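Local coordinates for protein N-terminal domain of PorA (28-171) (Porphyromonas gingivalis ATCC 33277, PDB 6KJK) that is a type IX secretion system cargo protein that affects PorXY-SigP signalling, the chain here being its N-terminal beta-sandwich domain, at residues Thr46-Ile51 with Thr122-Val127; Phe65-Gly70 with Phe109-Phe114; Gln71-Leu74 with Ser80-Val83; Leu92-Thr97 with Val127-Lys132. One frame throughout, in Å; residues are numbered along the deposited sequence.

Contact 1: Thr46-Ile51 with Thr122-Val127; sequences TPINVI and TELATV
On one face of the five-stranded mixed sheet of this beta sandwich, Ile48 and Val50 of strand 48-58 meet Leu124, close to strand 125-133. The two strands are not neighbours: strand 105-115 runs between them, antiparallel to both, so the contact is a side-chain bridge across the strand in the middle. The alpha carbons of Val50 and Leu124, the nearest pair, are accordingly 8.8 Å apart, and no hydrogen bond joins the segments. Everything converges on one methyl, Leu124 CD1. Ile48 comes at it tip to tip. Its chain is fully extended, with CG1 anti to the backbone N (chi1 -176°) and CD1 carried straight on, which brings Ile48 CD1 to 3.9 Å from Leu124 CD1. Val50 is shorter and meets the leucine at a slant with the branch that lies beside its own backbone N. The contact is small, 86 Å² in all, and only partly buried: Val50 is buried, whereas Ile48 and Leu124 are partly exposed. Strand 105-115 holds both sides in place by backbone hydrogen bonds, Ile51 to Phe114 and Leu124 to Cys113. From the other sheet, Val5 of strand 5-9 also packs on Leu124. The tightest approach is Val50 CG1 to Leu124 CD1, at 3.7 Å.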
# COMPACT_ATOMS: atom_id res chain seq x y z
N THR A 46 17.32 -5.88 15.98
CA THR A 46 18.17 -4.89 15.32
C THR A 46 17.32 -4.09 14.33
O THR A 46 16.65 -4.70 13.49
CB THR A 46 19.26 -5.64 14.56
OG1 THR A 46 19.98 -6.47 15.48
CG2 THR A 46 20.22 -4.67 13.91
N PRO A 47 17.29 -2.76 14.42
CA PRO A 47 16.54 -1.97 13.42
C PRO A 47 17.11 -2.18 12.03
O PRO A 47 18.28 -2.52 11.85
CB PRO A 47 16.76 -0.53 13.87
CG PRO A 47 17.13 -0.64 15.32
CD PRO A 47 17.90 -1.92 15.45
N ILE A 48 16.25 -2.00 11.02
CA ILE A 48 16.64 -2.14 9.63
C ILE A 48 16.12 -0.94 8.85
O ILE A 48 15.02 -0.44 9.12
CB ILE A 48 16.14 -3.48 9.03
CG1 ILE A 48 16.61 -3.69 7.60
CG2 ILE A 48 14.64 -3.60 9.11
CD1 ILE A 48 16.17 -5.05 7.06
N ASN A 49 16.90 -0.47 7.90
CA ASN A 49 16.47 0.59 7.00
C ASN A 49 15.86 -0.03 5.76
O ASN A 49 16.46 -0.90 5.13
CB ASN A 49 17.66 1.47 6.61
CG ASN A 49 18.10 2.39 7.73
OD1 ASN A 49 17.47 2.45 8.78
ND2 ASN A 49 19.14 3.16 7.48
N VAL A 50 14.66 0.42 5.42
CA VAL A 50 13.93 -0.11 4.28
C VAL A 50 13.42 1.02 3.41
O VAL A 50 13.35 2.19 3.81
CB VAL A 50 12.78 -1.04 4.71
CG1 VAL A 50 13.30 -2.18 5.57
CG2 VAL A 50 11.74 -0.28 5.50
N ILE A 51 13.01 0.66 2.19
CA ILE A 51 12.26 1.55 1.32
C ILE A 51 10.99 0.82 0.91
O ILE A 51 11.04 -0.40 0.65
CB ILE A 51 13.07 1.93 0.07
CG1 ILE A 51 14.30 2.74 0.44
CG2 ILE A 51 12.24 2.70 -0.93
CD1 ILE A 51 15.31 2.82 -0.69
N THR A 122 15.12 -8.57 -3.77
CA THR A 122 15.44 -8.54 -2.35
C THR A 122 14.23 -8.21 -1.47
O THR A 122 14.42 -7.98 -0.27
CB THR A 122 16.60 -7.58 -2.08
OG1 THR A 122 16.27 -6.27 -2.56
CG2 THR A 122 17.85 -8.06 -2.80
N GLU A 123 13.01 -8.20 -2.01
CA GLU A 123 11.81 -7.88 -1.23
C GLU A 123 11.80 -8.57 0.13
O GLU A 123 11.95 -9.79 0.23
CB GLU A 123 10.57 -8.32 -2.01
CG GLU A 123 10.32 -7.56 -3.31
CD GLU A 123 11.06 -8.13 -4.53
OE1 GLU A 123 11.93 -9.00 -4.36
OE2 GLU A 123 10.77 -7.66 -5.65
N LEU A 124 11.57 -7.78 1.19
CA LEU A 124 11.44 -8.33 2.53
C LEU A 124 10.01 -8.70 2.89
O LEU A 124 9.80 -9.57 3.74
CB LEU A 124 11.92 -7.30 3.56
CG LEU A 124 13.34 -6.79 3.30
CD1 LEU A 124 13.63 -5.54 4.12
CD2 LEU A 124 14.36 -7.87 3.60
N ALA A 125 9.03 -8.03 2.28
CA ALA A 125 7.62 -8.27 2.54
C ALA A 125 6.83 -7.63 1.42
O ALA A 125 7.22 -6.58 0.92
CB ALA A 125 7.17 -7.66 3.87
N THR A 126 5.74 -8.27 1.04
CA THR A 126 4.92 -7.82 -0.07
C THR A 126 3.46 -8.02 0.28
O THR A 126 3.09 -9.05 0.87
CB THR A 126 5.25 -8.66 -1.31
OG1 THR A 126 6.61 -8.40 -1.67
CG2 THR A 126 4.34 -8.33 -2.50
N VAL A 127 2.64 -7.05 -0.11
CA VAL A 127 1.20 -7.18 -0.02
C VAL A 127 0.60 -6.72 -1.33
O VAL A 127 1.08 -5.75 -1.95
CB VAL A 127 0.61 -6.41 1.19
CG1 VAL A 127 0.94 -4.91 1.13
CG2 VAL A 127 -0.87 -6.66 1.35

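Contact 2: Phe65-Gly70 with Phe109-Phe114; sequences FALCFG and FTFSCF
Phe65 tucks its ring over its own main chain, flanked by N and C (chi1 68°), while facing Phe109 turns its ring to lie beside its own backbone N; with these two settings the rings meet in the core of the beta sandwich. Strand 64-69 belongs to one sheet and strand 105-115 to the other, and Phe65, Leu67 and Phe69 stand opposite Phe109, Phe111 and Cys113. The alpha carbons of Leu67 and Phe111 are 9.5 Å apart, a distance that side chains alone fill, without a hydrogen bond between the segments. Phe109 and Phe65 form an offset edge-to-face pair: the edge of Phe109 points to the face of Phe65, with planes at 68° and ring centroids 5.5 Å apart. Phe109 CE2 does the touching, 3.6 Å from Phe65 CD2 and close to Phe65 CB as well. Further along, Phe111 sends its own edge to the face of Phe69, planes at 72° and centroids 5.8 Å apart, with Phe111 CZ over that face. All five touching residues are buried, and the apolar layer continues beyond them: Tyr96 sits edge-to-face with Phe109, and Leu92 of strand 90-99 packs against Phe111. On the outward side of strand 64-69, Cys68 forms a disulfide with Cys72. Between the two aromatic pairs, Leu67 crosses Phe111 at about a right angle, and its CD1 methyl lies 4.1 Å from Phe111 CE1.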
# COMPACT_ATOMS: atom_id res chain seq x y z
N PHE A 65 -3.00 7.45 -7.15
CA PHE A 65 -2.75 6.88 -5.83
C PHE A 65 -1.84 7.78 -5.02
O PHE A 65 -1.13 8.64 -5.57
CB PHE A 65 -2.16 5.45 -5.93
CG PHE A 65 -0.77 5.37 -6.49
CD1 PHE A 65 0.34 5.48 -5.63
CD2 PHE A 65 -0.55 5.13 -7.86
CE1 PHE A 65 1.62 5.38 -6.14
CE2 PHE A 65 0.74 4.99 -8.34
CZ PHE A 65 1.81 5.14 -7.50
N ALA A 66 -1.81 7.56 -3.71
CA ALA A 66 -0.97 8.34 -2.80
C ALA A 66 -0.48 7.39 -1.73
O ALA A 66 -1.27 6.84 -0.95
CB ALA A 66 -1.72 9.51 -2.15
N LEU A 67 0.82 7.19 -1.70
CA LEU A 67 1.49 6.33 -0.73
C LEU A 67 1.95 7.13 0.48
O LEU A 67 2.59 8.18 0.33
CB LEU A 67 2.72 5.74 -1.43
CG LEU A 67 3.63 4.86 -0.59
CD1 LEU A 67 2.89 3.60 -0.13
CD2 LEU A 67 4.86 4.47 -1.38
N CYS A 68 1.69 6.62 1.68
CA CYS A 68 2.30 7.17 2.88
C CYS A 68 3.09 6.08 3.56
O CYS A 68 2.52 5.07 4.00
CB CYS A 68 1.24 7.68 3.85
SG CYS A 68 0.25 9.09 3.27
N PHE A 69 4.39 6.27 3.69
CA PHE A 69 5.24 5.35 4.44
C PHE A 69 6.47 6.15 4.83
O PHE A 69 7.28 6.48 3.95
CB PHE A 69 5.60 4.16 3.57
CG PHE A 69 6.40 3.14 4.28
CD1 PHE A 69 5.88 2.47 5.37
CD2 PHE A 69 7.69 2.83 3.87
CE1 PHE A 69 6.65 1.55 6.08
CE2 PHE A 69 8.45 1.89 4.55
CZ PHE A 69 7.92 1.24 5.64
N GLY A 70 6.59 6.52 6.09
CA GLY A 70 7.64 7.45 6.52
C GLY A 70 7.29 8.88 6.19
O GLY A 70 7.37 9.75 7.06
N PHE A 109 -2.87 -2.92 -6.75
CA PHE A 109 -1.52 -2.45 -6.49
C PHE A 109 -0.76 -3.54 -5.78
O PHE A 109 -1.34 -4.38 -5.08
CB PHE A 109 -1.56 -1.21 -5.58
CG PHE A 109 -2.29 -0.04 -6.21
CD1 PHE A 109 -3.67 0.10 -6.07
CD2 PHE A 109 -1.60 0.90 -6.96
CE1 PHE A 109 -4.31 1.19 -6.64
CE2 PHE A 109 -2.25 1.97 -7.50
CZ PHE A 109 -3.59 2.13 -7.35
N THR A 110 0.56 -3.51 -5.92
CA THR A 110 1.43 -4.32 -5.08
C THR A 110 2.38 -3.38 -4.37
O THR A 110 2.92 -2.47 -5.00
CB THR A 110 2.19 -5.36 -5.91
OG1 THR A 110 1.24 -6.23 -6.55
CG2 THR A 110 3.13 -6.20 -5.04
N PHE A 111 2.55 -3.59 -3.08
CA PHE A 111 3.51 -2.84 -2.28
C PHE A 111 4.54 -3.84 -1.77
O PHE A 111 4.17 -4.88 -1.20
CB PHE A 111 2.82 -2.17 -1.10
CG PHE A 111 3.78 -1.55 -0.12
CD1 PHE A 111 4.28 -0.27 -0.31
CD2 PHE A 111 4.23 -2.28 0.97
CE1 PHE A 111 5.17 0.29 0.62
CE2 PHE A 111 5.13 -1.75 1.89
CZ PHE A 111 5.58 -0.46 1.71
N SER A 112 5.82 -3.50 -1.90
CA SER A 112 6.86 -4.28 -1.25
C SER A 112 7.81 -3.39 -0.48
O SER A 112 8.12 -2.26 -0.88
CB SER A 112 7.69 -5.09 -2.25
OG SER A 112 6.89 -6.04 -2.92
N CYS A 113 8.34 -3.97 0.57
CA CYS A 113 9.41 -3.39 1.37
C CYS A 113 10.73 -3.97 0.88
O CYS A 113 10.85 -5.19 0.75
CB CYS A 113 9.17 -3.82 2.83
SG CYS A 113 10.03 -2.96 4.12
N PHE A 114 11.70 -3.12 0.60
CA PHE A 114 13.01 -3.59 0.18
C PHE A 114 14.05 -3.10 1.17
O PHE A 114 13.89 -2.03 1.77
CB PHE A 114 13.37 -2.96 -1.16
CG PHE A 114 12.56 -3.45 -2.31
CD1 PHE A 114 11.31 -2.89 -2.61
CD2 PHE A 114 13.05 -4.46 -3.13
CE1 PHE A 114 10.58 -3.35 -3.70
CE2 PHE A 114 12.31 -4.91 -4.21
CZ PHE A 114 11.07 -4.35 -4.48

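Contact 3: Gln71-Leu74 with Ser80-Val83; sequences QCML and SPVV
Gln71 and Met73 lie on an extended but irregular piece of backbone that passes Ser80 and Pro81 on another irregular piece, the closest alpha carbons being those of Met73 and Ser80, 6.9 Å apart. The Pro81 ring is what the two side chains share. Met73 reaches it tip to tip: the chain folds at chi2 (-50°) and again at chi3, which carries the sulfur round to the proline, with Met73 SD 3.6 Å from Pro81 CD. Gln71 works on the neighbouring ring carbon and lies across the ring at about a right angle. Its CB is 3.7 Å from Pro81 CG, and its amide oxygen OE1 also comes against this carbon, a van der Waals approach. Ser80 contributes chiefly through its main chain, with Ser80 CA 4.3 Å from Met73 SD. The serine hydroxyl is buried and used twice, giving a 2.7 Å hydrogen bond from Ser80 OG to Pro81 O and receiving one from Gly52 N. The donor OG stands 25° out of the carbonyl plane of Pro81. This is plain packing within the disulfide-tied loop between strands 64-69 and 83-85. The first piece is tied back to strand 64-69 by the Cys68-Cys72 disulfide and the Leu67-Met73 backbone bond; the second rests on strand 48-58, through Gly52 and Ile51, and on Phe69 of strand 64-69.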
# COMPACT_ATOMS: atom_id res chain seq x y z
N GLN A 71 6.82 9.13 4.97
CA GLN A 71 6.32 10.42 4.52
C GLN A 71 5.17 10.14 3.57
O GLN A 71 5.13 9.10 2.90
CB GLN A 71 7.45 11.15 3.77
CG GLN A 71 7.15 12.52 3.22
CD GLN A 71 8.35 13.00 2.43
OE1 GLN A 71 9.49 12.86 2.89
NE2 GLN A 71 8.12 13.49 1.22
N CYS A 72 4.22 11.06 3.48
CA CYS A 72 3.18 10.98 2.46
C CYS A 72 3.73 11.57 1.17
O CYS A 72 4.09 12.76 1.14
CB CYS A 72 1.93 11.71 2.92
SG CYS A 72 1.06 10.77 4.21
N MET A 73 3.79 10.77 0.12
CA MET A 73 4.37 11.18 -1.15
C MET A 73 3.32 11.84 -2.04
O MET A 73 2.11 11.71 -1.84
CB MET A 73 4.97 9.97 -1.85
CG MET A 73 5.88 9.11 -0.95
SD MET A 73 7.13 10.02 -0.07
CE MET A 73 8.28 10.40 -1.39
N LEU A 74 3.80 12.58 -3.04
CA LEU A 74 2.91 13.25 -3.97
C LEU A 74 2.13 12.22 -4.79
O LEU A 74 2.52 11.04 -4.86
CB LEU A 74 3.75 14.14 -4.90
CG LEU A 74 4.29 15.38 -4.19
CD1 LEU A 74 5.27 16.13 -5.07
CD2 LEU A 74 3.16 16.29 -3.77
N SER A 80 8.88 5.39 -1.45
CA SER A 80 8.97 6.12 -0.21
C SER A 80 10.41 6.56 0.06
O SER A 80 11.36 6.08 -0.56
CB SER A 80 8.51 5.21 0.94
OG SER A 80 9.54 4.32 1.35
N PRO A 81 10.61 7.40 1.07
CA PRO A 81 11.96 7.62 1.60
C PRO A 81 12.45 6.38 2.32
O PRO A 81 11.70 5.45 2.61
CB PRO A 81 11.80 8.77 2.60
CG PRO A 81 10.41 9.28 2.44
CD PRO A 81 9.59 8.13 1.84
N VAL A 82 13.74 6.39 2.67
CA VAL A 82 14.28 5.36 3.55
C VAL A 82 13.66 5.54 4.92
O VAL A 82 13.61 6.65 5.46
CB VAL A 82 15.81 5.47 3.63
CG1 VAL A 82 16.36 4.41 4.55
CG2 VAL A 82 16.43 5.32 2.22
N VAL A 83 13.20 4.43 5.50
CA VAL A 83 12.56 4.42 6.82
C VAL A 83 13.27 3.38 7.67
O VAL A 83 13.56 2.28 7.18
CB VAL A 83 11.07 4.07 6.72
CG1 VAL A 83 10.42 4.03 8.13
CG2 VAL A 83 10.35 5.07 5.84

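Contact 4: Leu92-Thr97 with Val127-Lys132; sequences LSLRYT and VNINFK
Aromatic contacts come first, between Tyr96 and Phe131. Tyr96 CB sits over one face of the Phe131 ring in a CH-pi contact, 3.8 Å from the centroid and 14° off the ring normal. The two side chains lie alongside each other, running opposite ways, and each puts its CB against the other's ring: Tyr96 CD2 lies 3.7 Å from Phe131 CB. The ring planes are inclined at 40°, with centroids 5.4 Å apart. The tyrosine gets there by placing CG anti to the backbone N (chi1 176°), while Phe131 swings its ring to the side of its own N. Against the opposite face of Phe131 rests Ile129 CG2 of the same strand, so the ring is sandwiched between Tyr96 and Ile129. Strand 90-99 lies in one sheet of the beta sandwich and strand 125-133 in the other, and the contact is wholly buried between them, with 257 Å² covered. Apolar contacts centre on Leu94. Its CD2 methyl meets two neighbours, Ile129 CD1 at 4.0 Å and Phe131 CE2, the latter approached in the plane of the ring. Phe109 of strand 105-115 also packs on Leu94. Polar atoms take a smaller share. Leu94 O faces the edge of the Phe131 ring, 3.6 Å from Phe131 CZ. The hydroxyl of Tyr96 points away from the Phe131 ring and is hydrogen-bonded to His105 NE2 and to the backbone N of Ile60.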
# COMPACT_ATOMS: atom_id res chain seq x y z
N LEU A 92 1.62 2.42 7.30
CA LEU A 92 1.63 2.33 5.86
C LEU A 92 0.21 2.60 5.39
O LEU A 92 -0.74 1.98 5.87
CB LEU A 92 2.00 0.89 5.45
CG LEU A 92 1.82 0.54 3.98
CD1 LEU A 92 2.70 1.42 3.07
CD2 LEU A 92 2.12 -0.94 3.79
N SER A 93 0.05 3.51 4.44
CA SER A 93 -1.26 3.69 3.85
C SER A 93 -1.15 3.91 2.35
O SER A 93 -0.14 4.41 1.84
CB SER A 93 -2.07 4.80 4.48
OG SER A 93 -1.49 6.05 4.25
N LEU A 94 -2.21 3.54 1.65
CA LEU A 94 -2.30 3.78 0.21
C LEU A 94 -3.71 4.25 -0.08
O LEU A 94 -4.67 3.53 0.21
CB LEU A 94 -1.99 2.49 -0.56
CG LEU A 94 -2.03 2.59 -2.09
CD1 LEU A 94 -0.95 3.53 -2.58
CD2 LEU A 94 -1.87 1.20 -2.72
N ARG A 95 -3.84 5.44 -0.63
CA ARG A 95 -5.12 6.00 -0.97
C ARG A 95 -5.27 5.97 -2.48
O ARG A 95 -4.35 6.35 -3.22
CB ARG A 95 -5.17 7.45 -0.50
CG ARG A 95 -5.39 7.61 0.99
CD ARG A 95 -5.25 9.10 1.32
NE ARG A 95 -5.76 9.50 2.64
CZ ARG A 95 -5.01 9.56 3.74
NH1 ARG A 95 -3.73 9.21 3.69
NH2 ARG A 95 -5.55 9.95 4.89
N TYR A 96 -6.44 5.55 -2.95
CA TYR A 96 -6.73 5.45 -4.37
C TYR A 96 -7.95 6.32 -4.61
O TYR A 96 -8.98 6.14 -3.96
CB TYR A 96 -7.03 3.99 -4.70
CG TYR A 96 -7.46 3.72 -6.13
CD1 TYR A 96 -6.87 4.36 -7.23
CD2 TYR A 96 -8.46 2.82 -6.37
CE1 TYR A 96 -7.30 4.09 -8.51
CE2 TYR A 96 -8.90 2.53 -7.66
CZ TYR A 96 -8.29 3.17 -8.74
OH TYR A 96 -8.67 2.93 -10.06
N THR A 97 -7.83 7.29 -5.53
CA THR A 97 -8.90 8.25 -5.78
C THR A 97 -9.23 8.22 -7.26
O THR A 97 -8.35 8.01 -8.10
CB THR A 97 -8.46 9.64 -5.38
OG1 THR A 97 -7.24 9.95 -6.03
CG2 THR A 97 -8.22 9.71 -3.90
N VAL A 127 2.64 -7.05 -0.11
CA VAL A 127 1.20 -7.18 -0.02
C VAL A 127 0.60 -6.72 -1.33
O VAL A 127 1.08 -5.75 -1.95
CB VAL A 127 0.61 -6.41 1.19
CG1 VAL A 127 0.94 -4.91 1.13
CG2 VAL A 127 -0.87 -6.66 1.35
N ASN A 128 -0.41 -7.44 -1.78
CA ASN A 128 -1.20 -7.08 -2.95
C ASN A 128 -2.52 -6.50 -2.47
O ASN A 128 -3.18 -7.09 -1.61
CB ASN A 128 -1.45 -8.30 -3.84
CG ASN A 128 -0.19 -8.96 -4.23
OD1 ASN A 128 0.58 -8.41 -5.04
ND2 ASN A 128 0.10 -10.10 -3.62
N ILE A 129 -2.89 -5.34 -2.99
CA ILE A 129 -4.04 -4.59 -2.52
C ILE A 129 -4.99 -4.45 -3.69
O ILE A 129 -4.61 -3.91 -4.75
CB ILE A 129 -3.60 -3.21 -2.02
CG1 ILE A 129 -2.61 -3.37 -0.89
CG2 ILE A 129 -4.81 -2.37 -1.58
CD1 ILE A 129 -1.85 -2.14 -0.61
N ASN A 130 -6.23 -4.90 -3.52
CA ASN A 130 -7.27 -4.73 -4.54
C ASN A 130 -8.34 -3.80 -4.00
O ASN A 130 -8.93 -4.08 -2.94
CB ASN A 130 -7.93 -6.07 -4.90
CG ASN A 130 -6.99 -7.00 -5.61
OD1 ASN A 130 -6.14 -6.58 -6.40
ND2 ASN A 130 -7.14 -8.30 -5.33
N PHE A 131 -8.55 -2.69 -4.66
CA PHE A 131 -9.63 -1.78 -4.34
C PHE A 131 -10.80 -2.17 -5.23
O PHE A 131 -10.82 -1.84 -6.42
CB PHE A 131 -9.20 -0.35 -4.64
CG PHE A 131 -8.08 0.15 -3.73
CD1 PHE A 131 -8.37 0.55 -2.43
CD2 PHE A 131 -6.76 0.22 -4.15
CE1 PHE A 131 -7.38 1.03 -1.57
CE2 PHE A 131 -5.78 0.71 -3.30
CZ PHE A 131 -6.08 1.12 -2.01
N LYS A 132 -11.77 -2.88 -4.66
CA LYS A 132 -12.93 -3.36 -5.41
C LYS A 132 -14.06 -2.36 -5.20
O LYS A 132 -14.78 -2.40 -4.19
CB LYS A 132 -13.31 -4.77 -4.97
CG LYS A 132 -12.26 -5.78 -5.30
CD LYS A 132 -12.71 -7.19 -4.97
CE LYS A 132 -11.64 -8.19 -5.33
NZ LYS A 132 -12.01 -9.56 -4.88

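How the contacts relate
Contacts 2 and 4 form the middle of the beta sandwich, their centres about 9 Å apart; each joins a strand of the six-stranded sheet (64-69 or 90-99, neighbours there) to one of the mixed sheet (105-115 or 125-133, also neighbours). Contact 1 stays within the mixed sheet, about 12 Å between centres from contact 2 and 19 Å from contact 4, although it shares Val127 with the latter. Contact 3 lies in the loop after strand 64-69, about 9 Å from contact 2 between centres. Along the chain, contact 3 is nested inside contact 2 and contact 2 inside contact 1, whereas contact 4 crosses both 1 and 2, so segments distant in sequence interlock in this all-beta domain.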